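Local coordinates for protein FAD-binding oxidoreductase (Gulosibacter chungangensis, PDB 7PBI) that binds FAD covalently and holds isoeugenol beside the flavin, and probably works as a flavin-dependent oxidoreductase of the FAD-linked oxidase family, at residues B[147-152]-B[168-173]; B[156-161]-B[229-234]; B[273-278]-B[430-435]. All blocks are in the same frame, centred on the assembly; numbering follows the deposited sequence.

Interaction 1 of 3, residues B[147-152]-B[168-173]. With FAD (flavin-adenine dinucleotide), chain K; H7Y (isoeugenol), chain L.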
loop_
_atom_site.group_PDB
_atom_site.type_symbol
_atom_site.label_atom_id
_atom_site.label_comp_id
_atom_site.label_asym_id
_atom_site.label_seq_id
_atom_site.Cartn_x
_atom_site.Cartn_y
_atom_site.Cartn_z
ATOM N N MET B 147 3.140 13.654 15.263
ATOM C CA MET B 147 4.586 13.369 15.229
ATOM C C MET B 147 5.008 12.765 13.892
ATOM O O MET B 147 4.242 11.988 13.286
ATOM C CB MET B 147 5.000 12.501 16.413
ATOM C CG MET B 147 4.495 11.104 16.420
ATOM S SD MET B 147 5.047 10.474 18.019
ATOM C CE MET B 147 4.614 8.744 17.858
ATOM N N ILE B 148 6.193 13.177 13.445
ATOM C CA ILE B 148 6.753 12.732 12.151
ATOM C C ILE B 148 7.404 11.375 12.390
ATOM O O ILE B 148 7.383 10.880 13.533
ATOM C CB ILE B 148 7.710 13.765 11.535
ATOM C CG1 ILE B 148 9.129 13.690 12.090
ATOM C CG2 ILE B 148 7.139 15.169 11.647
ATOM C CD1 ILE B 148 10.132 14.450 11.233
ATOM N N ASP B 149 7.866 10.765 11.310
ATOM C CA ASP B 149 8.593 9.483 11.344
ATOM C C ASP B 149 9.854 9.681 10.525
ATOM O O ASP B 149 9.825 9.570 9.300
ATOM C CB ASP B 149 7.730 8.339 10.829
ATOM C CG ASP B 149 8.438 6.997 10.895
ATOM O OD1 ASP B 149 9.341 6.774 10.074
ATOM O OD2 ASP B 149 8.067 6.176 11.753
ATOM N N PRO B 150 10.980 10.026 11.185
ATOM C CA PRO B 150 12.231 10.275 10.485
ATOM C C PRO B 150 13.030 8.982 10.326
ATOM O O PRO B 150 12.783 8.025 11.067
ATOM C CB PRO B 150 12.949 11.248 11.425
ATOM C CG PRO B 150 12.520 10.775 12.800
ATOM C CD PRO B 150 11.122 10.193 12.640
ATOM N N ALA B 151 13.939 9.013 9.352
ATOM C CA ALA B 151 15.089 8.102 9.198
ATOM C C ALA B 151 16.171 8.536 10.196
ATOM O O ALA B 151 15.919 9.467 11.001
ATOM C CB ALA B 151 15.576 8.142 7.763
ATOM N N GLU B 152 17.349 7.913 10.131
ATOM C CA GLU B 152 18.446 8.139 11.103
ATOM C C GLU B 152 18.870 9.607 11.034
ATOM O O GLU B 152 19.006 10.231 12.099
ATOM C CB GLU B 152 19.617 7.203 10.810
ATOM C CG GLU B 152 19.237 5.724 10.831
ATOM C CD GLU B 152 19.769 4.891 11.986
ATOM O OE1 GLU B 152 20.511 5.446 12.815
ATOM O OE2 GLU B 152 19.445 3.678 12.050
ATOM N N GLY B 168 11.431 4.537 8.659
ATOM C CA GLY B 168 11.823 5.023 9.989
ATOM C C GLY B 168 11.622 3.934 11.024
ATOM O O GLY B 168 11.848 2.755 10.695
ATOM N N TYR B 169 11.199 4.306 12.229
ATOM C CA TYR B 169 11.223 3.393 13.397
ATOM C C TYR B 169 10.037 3.565 14.346
ATOM O O TYR B 169 10.091 2.902 15.369
ATOM C CB TYR B 169 12.521 3.624 14.163
ATOM C CG TYR B 169 13.715 3.415 13.284
ATOM C CD1 TYR B 169 14.126 2.138 12.990
ATOM C CD2 TYR B 169 14.379 4.473 12.689
ATOM C CE1 TYR B 169 15.209 1.908 12.165
ATOM C CE2 TYR B 169 15.468 4.263 11.858
ATOM C CZ TYR B 169 15.875 2.971 11.590
ATOM O OH TYR B 169 16.930 2.687 10.777
ATOM N N THR B 170 9.059 4.424 14.053
ATOM C CA THR B 170 7.811 4.558 14.848
ATOM C C THR B 170 6.855 3.563 14.223
ATOM O O THR B 170 7.251 2.874 13.290
ATOM C CB THR B 170 7.306 6.009 14.900
ATOM O OG1 THR B 170 6.465 6.312 13.781
ATOM C CG2 THR B 170 8.443 7.007 14.977
ATOM N N PRO B 171 5.606 3.411 14.708
ATOM C CA PRO B 171 4.629 2.595 13.990
ATOM C C PRO B 171 4.339 3.112 12.572
ATOM O O PRO B 171 3.819 2.365 11.784
ATOM C CB PRO B 171 3.391 2.673 14.882
ATOM C CG PRO B 171 3.967 2.913 16.259
ATOM C CD PRO B 171 5.103 3.884 16.006
ATOM N N TYR B 172 4.718 4.354 12.263
ATOM C CA TYR B 172 4.638 4.939 10.899
ATOM C C TYR B 172 5.965 4.740 10.150
ATOM O O TYR B 172 6.320 5.601 9.306
ATOM C CB TYR B 172 4.238 6.412 10.987
ATOM C CG TYR B 172 2.752 6.613 11.097
ATOM C CD1 TYR B 172 1.983 5.824 11.933
ATOM C CD2 TYR B 172 2.108 7.586 10.362
ATOM C CE1 TYR B 172 0.613 5.997 12.038
ATOM C CE2 TYR B 172 0.742 7.784 10.468
ATOM C CZ TYR B 172 -0.013 6.984 11.301
ATOM O OH TYR B 172 -1.364 7.163 11.389
ATOM N N ALA B 173 6.649 3.619 10.417
ATOM C CA ALA B 173 7.984 3.298 9.871
ATOM C C ALA B 173 7.917 3.181 8.340
ATOM O O ALA B 173 8.867 3.663 7.691
ATOM C CB ALA B 173 8.527 2.041 10.501
HETATM P PA FAD K . 16.988 11.905 -2.374
HETATM O O1A FAD K . 18.445 11.773 -2.684
HETATM O O2A FAD K . 16.404 13.261 -2.571
HETATM O O5B FAD K . 16.145 10.845 -3.218
HETATM C C5B FAD K . 16.630 9.504 -3.423
HETATM C C4B FAD K . 16.182 9.030 -4.778
HETATM O O4B FAD K . 14.731 9.045 -4.844
HETATM C C3B FAD K . 16.621 9.886 -5.970
HETATM O O3B FAD K . 17.903 9.513 -6.451
HETATM C C2B FAD K . 15.534 9.554 -6.994
HETATM O O2B FAD K . 15.749 8.298 -7.601
HETATM C C1B FAD K . 14.295 9.511 -6.106
HETATM N N9A FAD K . 13.654 10.800 -5.913
HETATM C C8A FAD K . 13.837 11.641 -4.851
HETATM N N7A FAD K . 13.139 12.748 -4.937
HETATM C C5A FAD K . 12.458 12.623 -6.135
HETATM C C6A FAD K . 11.554 13.474 -6.785
HETATM N N6A FAD K . 11.168 14.650 -6.291
HETATM N N1A FAD K . 11.066 13.055 -7.977
HETATM C C2A FAD K . 11.469 11.868 -8.454
HETATM N N3A FAD K . 12.301 10.981 -7.916
HETATM C C4A FAD K . 12.771 11.428 -6.745
HETATM N N1 FAD K . 17.612 5.380 4.808
HETATM C C2 FAD K . 16.441 5.018 5.359
HETATM O O2 FAD K . 15.412 4.975 4.681
HETATM N N3 FAD K . 16.319 4.719 6.673
HETATM C C4 FAD K . 17.386 4.728 7.526
HETATM O O4 FAD K . 17.209 4.461 8.706
HETATM C C4X FAD K . 18.650 5.084 6.985
HETATM N N5 FAD K . 19.693 5.094 7.772
HETATM C C5X FAD K . 20.893 5.445 7.222
HETATM C C6 FAD K . 22.014 5.471 8.067
HETATM C C7 FAD K . 23.255 5.827 7.601
HETATM C C7M FAD K . 24.425 5.841 8.548
HETATM C C8 FAD K . 23.409 6.165 6.239
HETATM C C8M FAD K . 24.765 6.536 5.700
HETATM C C9 FAD K . 22.324 6.146 5.396
HETATM C C9A FAD K . 21.047 5.791 5.862
HETATM N N10 FAD K . 19.913 5.764 5.044
HETATM C C10 FAD K . 18.678 5.412 5.579
HETATM C "C1'" FAD K . 20.010 6.155 3.619
HETATM C "C2'" FAD K . 19.778 7.672 3.410
HETATM O "O2'" FAD K . 20.484 8.436 4.409
HETATM C "C3'" FAD K . 18.305 8.104 3.475
HETATM O "O3'" FAD K . 17.452 7.130 2.893
HETATM C "C4'" FAD K . 18.010 9.466 2.836
HETATM O "O4'" FAD K . 16.767 9.963 3.334
HETATM C "C5'" FAD K . 17.902 9.431 1.331
HETATM O "O5'" FAD K . 18.331 10.713 0.799
HETATM P P FAD K . 17.259 11.867 0.526
HETATM O O1P FAD K . 18.040 13.134 0.364
HETATM O O2P FAD K . 16.171 11.821 1.548
HETATM O O3P FAD K . 16.674 11.390 -0.890
HETATM C CAA H7Y L . 21.198 2.035 10.286
HETATM C CAD H7Y L . 20.109 1.891 9.253
HETATM C CAE H7Y L . 20.491 1.892 7.765
HETATM C CAJ H7Y L . 19.503 1.770 6.805
HETATM C CAH H7Y L . 18.260 1.438 7.278
HETATM C CAF H7Y L . 19.702 1.968 5.431
HETATM C CAG H7Y L . 18.637 1.839 4.547
HETATM C CAK H7Y L . 17.385 1.514 5.040
HETATM O OAC H7Y L . 16.310 1.388 4.214
HETATM C CAL H7Y L . 17.198 1.310 6.415
HETATM O OAI H7Y L . 15.951 0.987 6.896
HETATM C CAB H7Y L . 15.751 0.926 8.352
#
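Asp149 reaches from segment 147-152 into the curled loop 168-173, and its side chain makes the largest single contribution to the contact. Asp149 CB lies near the turn's carbonyl oxygen, 3.4 Å from Tyr172 O. Because CG stands opposite the backbone N (chi1 -178°), the carboxylate is carried on into the loop. One oxygen, OD1, lies against Gly168 CA and is hydrogen-bonded to His175 NE2, just beyond the loop. The other, Asp149 OD2, takes two bonds from one residue: Thr170 OG1 donates at 2.6 Å to its anti lone pair, while Thr170 N donates at 3.1 Å from the syn side, 29° out of the carboxylate plane. Thr170 OG1 in turn accepts from Tyr172 N at 3.0 Å, an ST turn set within the type I beta turn Thr170 to Ala173. Both segments belong to the FAD-binding domain of the PCMH type, and their other ends line the flavin. There Tyr169 OH donates to FAD O4 at 2.7 Å, with O4 at the edge of the ring. Glu152 comes across the tyrosine, its carboxylate plane 87° from the ring and OE2 3.0 Å from Tyr169 OH; its OE1 forms a salt bridge with Arg371 and a hydrogen bond with Ser383. Arg371 also makes a cation-pi contact with the Tyr169 ring. Toward isoeugenol, Tyr169 OH meets the methoxy carbon CAB, while Glu152 OE2 meets CAA at the end of the propenyl chain.

Interaction 2 of 3, residues B[156-161]-B[229-234]. With FAD (flavin-adenine dinucleotide), chain K.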
loop_
_atom_site.group_PDB
_atom_site.type_symbol
_atom_site.label_atom_id
_atom_site.label_comp_id
_atom_site.label_asym_id
_atom_site.label_seq_id
_atom_site.Cartn_x
_atom_site.Cartn_y
_atom_site.Cartn_z
ATOM N N GLY B 156 17.868 14.087 5.680
ATOM C CA GLY B 156 17.076 13.288 4.725
ATOM C C GLY B 156 15.785 13.999 4.333
ATOM O O GLY B 156 15.162 14.620 5.202
ATOM N N SER B 157 15.394 13.920 3.063
ATOM C CA SER B 157 14.139 14.522 2.550
ATOM C C SER B 157 12.954 13.614 2.891
ATOM O O SER B 157 13.024 12.414 2.578
ATOM C CB SER B 157 14.214 14.755 1.067
ATOM O OG SER B 157 12.932 15.115 0.567
ATOM N N VAL B 158 11.887 14.176 3.456
ATOM C CA VAL B 158 10.604 13.444 3.670
ATOM C C VAL B 158 10.209 12.798 2.340
ATOM O O VAL B 158 9.923 11.587 2.331
ATOM C CB VAL B 158 9.465 14.355 4.166
ATOM C CG1 VAL B 158 8.145 13.610 4.230
ATOM C CG2 VAL B 158 9.765 14.995 5.506
ATOM N N MET B 159 10.173 13.586 1.265
ATOM C CA MET B 159 9.678 13.125 -0.062
ATOM C C MET B 159 10.691 12.160 -0.684
ATOM O O MET B 159 10.284 11.064 -1.090
ATOM C CB MET B 159 9.470 14.308 -1.010
ATOM C CG MET B 159 8.720 13.949 -2.253
ATOM S SD MET B 159 8.795 15.291 -3.441
ATOM C CE MET B 159 7.594 16.408 -2.725
ATOM N N GLY B 160 11.957 12.574 -0.750
ATOM C CA GLY B 160 13.042 11.816 -1.392
ATOM C C GLY B 160 13.162 10.446 -0.773
ATOM O O GLY B 160 13.287 9.467 -1.522
ATOM N N ASN B 161 13.106 10.374 0.556
ATOM C CA ASN B 161 13.236 9.095 1.299
ATOM C C ASN B 161 12.085 8.174 0.881
ATOM O O ASN B 161 12.361 7.030 0.468
ATOM C CB ASN B 161 13.285 9.317 2.810
ATOM C CG ASN B 161 13.592 8.044 3.568
ATOM O OD1 ASN B 161 12.688 7.247 3.831
ATOM N ND2 ASN B 161 14.859 7.856 3.913
ATOM N N THR B 229 6.792 16.861 -7.449
ATOM C CA THR B 229 6.965 18.262 -7.000
ATOM C C THR B 229 6.172 18.516 -5.715
ATOM O O THR B 229 6.441 19.547 -5.067
ATOM C CB THR B 229 6.643 19.231 -8.141
ATOM O OG1 THR B 229 5.238 19.308 -8.404
ATOM C CG2 THR B 229 7.384 18.841 -9.400
ATOM N N ARG B 230 5.281 17.608 -5.316
ATOM C CA ARG B 230 4.458 17.803 -4.097
ATOM C C ARG B 230 3.910 16.468 -3.618
ATOM O O ARG B 230 3.535 15.647 -4.455
ATOM C CB ARG B 230 3.322 18.778 -4.397
ATOM C CG ARG B 230 2.411 19.031 -3.213
ATOM C CD ARG B 230 1.268 19.944 -3.576
ATOM N NE ARG B 230 1.700 21.082 -4.377
ATOM C CZ ARG B 230 0.897 22.054 -4.786
ATOM N NH1 ARG B 230 -0.388 22.045 -4.462
ATOM N NH2 ARG B 230 1.393 23.036 -5.520
ATOM N N MET B 231 3.838 16.284 -2.308
ATOM C CA MET B 231 3.471 14.977 -1.717
ATOM C C MET B 231 2.865 15.155 -0.325
ATOM O O MET B 231 3.432 15.898 0.494
ATOM C CB MET B 231 4.709 14.096 -1.601
ATOM C CG MET B 231 4.402 12.626 -1.534
ATOM S SD MET B 231 5.872 11.712 -1.017
ATOM C CE MET B 231 5.922 12.271 0.683
ATOM N N GLY B 232 1.747 14.476 -0.093
ATOM C CA GLY B 232 1.098 14.384 1.219
ATOM C C GLY B 232 1.726 13.258 2.004
ATOM O O GLY B 232 2.051 12.234 1.398
ATOM N N MET B 233 1.925 13.458 3.301
ATOM C CA MET B 233 2.463 12.420 4.206
ATOM C C MET B 233 1.595 12.411 5.457
ATOM O O MET B 233 1.531 13.455 6.158
ATOM C CB MET B 233 3.922 12.707 4.580
ATOM C CG MET B 233 4.508 11.697 5.540
ATOM S SD MET B 233 4.614 10.048 4.803
ATOM C CE MET B 233 5.822 10.368 3.520
ATOM N N GLN B 234 0.934 11.289 5.711
ATOM C CA GLN B 234 0.018 11.161 6.873
ATOM C C GLN B 234 0.913 11.038 8.110
ATOM O O GLN B 234 1.986 10.414 8.009
ATOM C CB GLN B 234 -0.987 10.022 6.652
ATOM C CG GLN B 234 -1.851 10.221 5.404
ATOM C CD GLN B 234 -2.752 9.065 5.026
ATOM O OE1 GLN B 234 -2.690 7.971 5.584
ATOM N NE2 GLN B 234 -3.609 9.302 4.049
HETATM P PA FAD K . 16.988 11.905 -2.374
HETATM O O1A FAD K . 18.445 11.773 -2.684
HETATM O O2A FAD K . 16.404 13.261 -2.571
HETATM O O5B FAD K . 16.145 10.845 -3.218
HETATM C C5B FAD K . 16.630 9.504 -3.423
HETATM C C4B FAD K . 16.182 9.030 -4.778
HETATM O O4B FAD K . 14.731 9.045 -4.844
HETATM C C3B FAD K . 16.621 9.886 -5.970
HETATM O O3B FAD K . 17.903 9.513 -6.451
HETATM C C2B FAD K . 15.534 9.554 -6.994
HETATM O O2B FAD K . 15.749 8.298 -7.601
HETATM C C1B FAD K . 14.295 9.511 -6.106
HETATM N N9A FAD K . 13.654 10.800 -5.913
HETATM C C8A FAD K . 13.837 11.641 -4.851
HETATM N N7A FAD K . 13.139 12.748 -4.937
HETATM C C5A FAD K . 12.458 12.623 -6.135
HETATM C C6A FAD K . 11.554 13.474 -6.785
HETATM N N6A FAD K . 11.168 14.650 -6.291
HETATM N N1A FAD K . 11.066 13.055 -7.977
HETATM C C2A FAD K . 11.469 11.868 -8.454
HETATM N N3A FAD K . 12.301 10.981 -7.916
HETATM C C4A FAD K . 12.771 11.428 -6.745
HETATM N N1 FAD K . 17.612 5.380 4.808
HETATM C C2 FAD K . 16.441 5.018 5.359
HETATM O O2 FAD K . 15.412 4.975 4.681
HETATM N N3 FAD K . 16.319 4.719 6.673
HETATM C C4 FAD K . 17.386 4.728 7.526
HETATM O O4 FAD K . 17.209 4.461 8.706
HETATM C C4X FAD K . 18.650 5.084 6.985
HETATM N N5 FAD K . 19.693 5.094 7.772
HETATM C C5X FAD K . 20.893 5.445 7.222
HETATM C C6 FAD K . 22.014 5.471 8.067
HETATM C C7 FAD K . 23.255 5.827 7.601
HETATM C C7M FAD K . 24.425 5.841 8.548
HETATM C C8 FAD K . 23.409 6.165 6.239
HETATM C C8M FAD K . 24.765 6.536 5.700
HETATM C C9 FAD K . 22.324 6.146 5.396
HETATM C C9A FAD K . 21.047 5.791 5.862
HETATM N N10 FAD K . 19.913 5.764 5.044
HETATM C C10 FAD K . 18.678 5.412 5.579
HETATM C "C1'" FAD K . 20.010 6.155 3.619
HETATM C "C2'" FAD K . 19.778 7.672 3.410
HETATM O "O2'" FAD K . 20.484 8.436 4.409
HETATM C "C3'" FAD K . 18.305 8.104 3.475
HETATM O "O3'" FAD K . 17.452 7.130 2.893
HETATM C "C4'" FAD K . 18.010 9.466 2.836
HETATM O "O4'" FAD K . 16.767 9.963 3.334
HETATM C "C5'" FAD K . 17.902 9.431 1.331
HETATM O "O5'" FAD K . 18.331 10.713 0.799
HETATM P P FAD K . 17.259 11.867 0.526
HETATM O O1P FAD K . 18.040 13.134 0.364
HETATM O O2P FAD K . 16.171 11.821 1.548
HETATM O O3P FAD K . 16.674 11.390 -0.890
#
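Met159 lies against Met231 where the short helix 158-162 of the FAD-binding domain packs on strand 226-237, with the cofactor on the helix's other flank. The close part is here: the two methionines run past each other in opposite directions, Met159 CG 3.8 Å from Met231 SD. A bend at the last torsion of Met159 (chi3 -77°) lays its CE on the strand backbone, 3.7 Å from Arg230 N, beside the classic beta bulge that Thr229 and Arg230 form opposite Glu183. With an alanine in place of Met159, Met231 and the bulge would probably face a gap, and the adenine amino group N6A would probably lose the sulfur beside it. Packing is looser toward Val158, whose CG1 comes no nearer than 4.1 Å to Met233 CE and 4.4 Å to Met231 CE. On the far side of the strand Arg230 is partly exposed, its CB directed away from the helix. Ser157 is the N-cap of the helix, its OG accepting from Gly160 N at 171°, while Ser157 N donates to FAD O2P. One turn on, Asn161 ND2 donates to FAD O2 at 3.0 Å and, nearly straight at 174°, to the ribityl O4' at 2.9 Å.

Interaction 3 of 3, residues B[273-278]-B[430-435]; sequences QAAPIV and QFIIGL. With H7Y (isoeugenol), chain L.
This is an antiparallel strand pairing inside the eight-stranded sheet, where strand 277-280 lies between 318-325 and 426-433. The touching parts, 275-278 and 430-434, run 156° apart, and two residue pairs set the register: Ile277 with Ile432, a non-hydrogen-bonded pair, and Val278 with Phe431, a hydrogen-bonded one. The latter is closed by Val278 N to Phe431 O at 2.6 Å, with the donor in the carbonyl plane, and by Phe431 N to Val278 O at 2.8 Å. Val278 O also sits at the edge of the Phe431 ring, which stacks on His440 of the next strand. Side chains divide between the two faces. On the face of Val278 and Phe431, the Val278 and Ile433 side chains cross, CG2 of Val278 4.0 Å from CD1 of Ile433, against helix 255-266. On the face of Ile277 and Ile432, these two side chains lie side by side and point the same way, Ile277 CG2 resting 3.7 Å from Ile432 CG1. Next to them, outside the strand, Ala275 CB lies 3.8 Å from Ile432 CG2. Ile277 CG1 takes the crowded position between the backbone N and the carbonyl carbon (chi1 63°), which turns CD1 toward the amide of Gln430, 3.5 Å from NE2. Gln430 is extended beyond CG and sends OE1 to the propenyl end of isoeugenol, 3.3 Å from CAA. Ile432 CD1 touches the methoxy carbon CAB instead. One face of the sheet, through Gln430 and Ile432, thus forms a wall of the isoeugenol pocket, as the C-terminal domain of FAD-linked oxidases covers the flavin bound by the other domain.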
loop_
_atom_site.group_PDB
_atom_site.type_symbol
_atom_site.label_atom_id
_atom_site.label_comp_id
_atom_site.label_asym_id
_atom_site.label_seq_id
_atom_site.Cartn_x
_atom_site.Cartn_y
_atom_site.Cartn_z
ATOM N N GLN B 273 4.731 -2.546 19.272
ATOM C CA GLN B 273 3.815 -1.667 18.508
ATOM C C GLN B 273 4.549 -1.076 17.315
ATOM O O GLN B 273 3.875 -0.566 16.424
ATOM C CB GLN B 273 3.284 -0.542 19.387
ATOM C CG GLN B 273 2.278 -1.027 20.420
ATOM C CD GLN B 273 2.231 -0.072 21.582
ATOM O OE1 GLN B 273 3.225 0.104 22.277
ATOM N NE2 GLN B 273 1.096 0.577 21.772
ATOM N N ALA B 274 5.875 -1.094 17.350
ATOM C CA ALA B 274 6.759 -0.677 16.243
ATOM C C ALA B 274 7.839 -1.745 16.104
ATOM O O ALA B 274 8.053 -2.478 17.068
ATOM C CB ALA B 274 7.330 0.690 16.521
ATOM N N ALA B 275 8.449 -1.861 14.931
ATOM C CA ALA B 275 9.484 -2.879 14.653
ATOM C C ALA B 275 10.722 -2.535 15.461
ATOM O O ALA B 275 11.349 -1.522 15.193
ATOM C CB ALA B 275 9.818 -2.928 13.186
ATOM N N PRO B 276 11.125 -3.347 16.459
ATOM C CA PRO B 276 12.407 -3.133 17.105
ATOM C C PRO B 276 13.502 -3.455 16.085
ATOM O O PRO B 276 13.233 -4.172 15.127
ATOM C CB PRO B 276 12.414 -4.121 18.275
ATOM C CG PRO B 276 11.522 -5.236 17.793
ATOM C CD PRO B 276 10.447 -4.544 16.975
ATOM N N ILE B 277 14.687 -2.907 16.336
ATOM C CA ILE B 277 15.950 -3.198 15.605
ATOM C C ILE B 277 16.804 -4.133 16.461
ATOM O O ILE B 277 16.658 -4.127 17.696
ATOM C CB ILE B 277 16.680 -1.880 15.325
ATOM C CG1 ILE B 277 17.081 -1.188 16.634
ATOM C CG2 ILE B 277 15.804 -1.009 14.435
ATOM C CD1 ILE B 277 17.765 0.139 16.464
ATOM N N VAL B 278 17.685 -4.887 15.825
ATOM C CA VAL B 278 18.689 -5.735 16.518
ATOM C C VAL B 278 20.051 -5.349 15.945
ATOM O O VAL B 278 20.358 -5.749 14.812
ATOM C CB VAL B 278 18.381 -7.232 16.343
ATOM C CG1 VAL B 278 19.173 -8.087 17.326
ATOM C CG2 VAL B 278 16.885 -7.508 16.444
ATOM N N GLN B 430 22.477 -4.579 11.432
ATOM C CA GLN B 430 21.193 -4.190 12.064
ATOM C C GLN B 430 20.064 -4.991 11.414
ATOM O O GLN B 430 19.833 -4.802 10.206
ATOM C CB GLN B 430 20.984 -2.686 11.925
ATOM C CG GLN B 430 19.591 -2.224 12.314
ATOM C CD GLN B 430 19.555 -0.764 12.704
ATOM O OE1 GLN B 430 19.063 0.097 11.969
ATOM N NE2 GLN B 430 20.067 -0.472 13.889
ATOM N N PHE B 431 19.408 -5.861 12.185
ATOM C CA PHE B 431 18.167 -6.561 11.781
ATOM C C PHE B 431 16.981 -5.746 12.279
ATOM O O PHE B 431 17.030 -5.173 13.369
ATOM C CB PHE B 431 18.140 -7.994 12.300
ATOM C CG PHE B 431 19.292 -8.820 11.799
ATOM C CD1 PHE B 431 20.550 -8.702 12.369
ATOM C CD2 PHE B 431 19.123 -9.702 10.746
ATOM C CE1 PHE B 431 21.613 -9.459 11.895
ATOM C CE2 PHE B 431 20.186 -10.455 10.272
ATOM C CZ PHE B 431 21.432 -10.329 10.842
ATOM N N ILE B 432 15.971 -5.641 11.429
ATOM C CA ILE B 432 14.665 -5.001 11.732
ATOM C C ILE B 432 13.600 -5.992 11.331
ATOM O O ILE B 432 13.648 -6.443 10.167
ATOM C CB ILE B 432 14.450 -3.715 10.937
ATOM C CG1 ILE B 432 15.589 -2.718 11.152
ATOM C CG2 ILE B 432 13.077 -3.153 11.277
ATOM C CD1 ILE B 432 15.343 -1.374 10.515
ATOM N N ILE B 433 12.671 -6.284 12.234
ATOM C CA ILE B 433 11.623 -7.290 11.932
ATOM C C ILE B 433 10.293 -6.573 11.788
ATOM O O ILE B 433 9.798 -5.999 12.773
ATOM C CB ILE B 433 11.670 -8.419 12.958
ATOM C CG1 ILE B 433 13.084 -9.000 12.915
ATOM C CG2 ILE B 433 10.616 -9.478 12.685
ATOM C CD1 ILE B 433 13.791 -8.888 14.225
ATOM N N GLY B 434 9.815 -6.578 10.546
ATOM C CA GLY B 434 8.744 -5.698 10.077
ATOM C C GLY B 434 7.466 -6.052 10.787
ATOM O O GLY B 434 6.939 -5.206 11.529
ATOM N N LEU B 435 7.028 -7.291 10.602
ATOM C CA LEU B 435 5.699 -7.788 11.025
ATOM C C LEU B 435 5.655 -9.268 10.659
ATOM O O LEU B 435 5.477 -10.100 11.572
ATOM C CB LEU B 435 4.607 -6.985 10.310
ATOM C CG LEU B 435 3.211 -7.096 10.917
ATOM C CD1 LEU B 435 3.168 -6.479 12.307
ATOM C CD2 LEU B 435 2.187 -6.424 10.018
HETATM C CAA H7Y L . 21.198 2.035 10.286
HETATM C CAD H7Y L . 20.109 1.891 9.253
HETATM C CAE H7Y L . 20.491 1.892 7.765
HETATM C CAJ H7Y L . 19.503 1.770 6.805
HETATM C CAH H7Y L . 18.260 1.438 7.278
HETATM C CAF H7Y L . 19.702 1.968 5.431
HETATM C CAG H7Y L . 18.637 1.839 4.547
HETATM C CAK H7Y L . 17.385 1.514 5.040
HETATM O OAC H7Y L . 16.310 1.388 4.214
HETATM C CAL H7Y L . 17.198 1.310 6.415
HETATM O OAI H7Y L . 15.951 0.987 6.896
HETATM C CAB H7Y L . 15.751 0.926 8.352
#

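How the interactions relate
Interaction 1 stands between the other two, its centre about 13 Å from that of interaction 2 and about 12 Å from that of interaction 3. Interactions 2 and 3 do not touch, their nearest atoms being about 11 Å apart. Toward interaction 2 the link is through the cofactor and its surroundings: Ala151 CB packs 3.9 Å from Asn161 ND2, and His175 bonds to both Asp149 and Asn161. Toward interaction 3 it is through the ligand pocket, where Tyr169 CE1 meets Ile432 CD1 at 3.7 Å and Glu152 OE2 lies 3.6 Å from Gln430 OE1. Interactions 1 and 2 thus both contact FAD, while interactions 1 and 3 share isoeugenol.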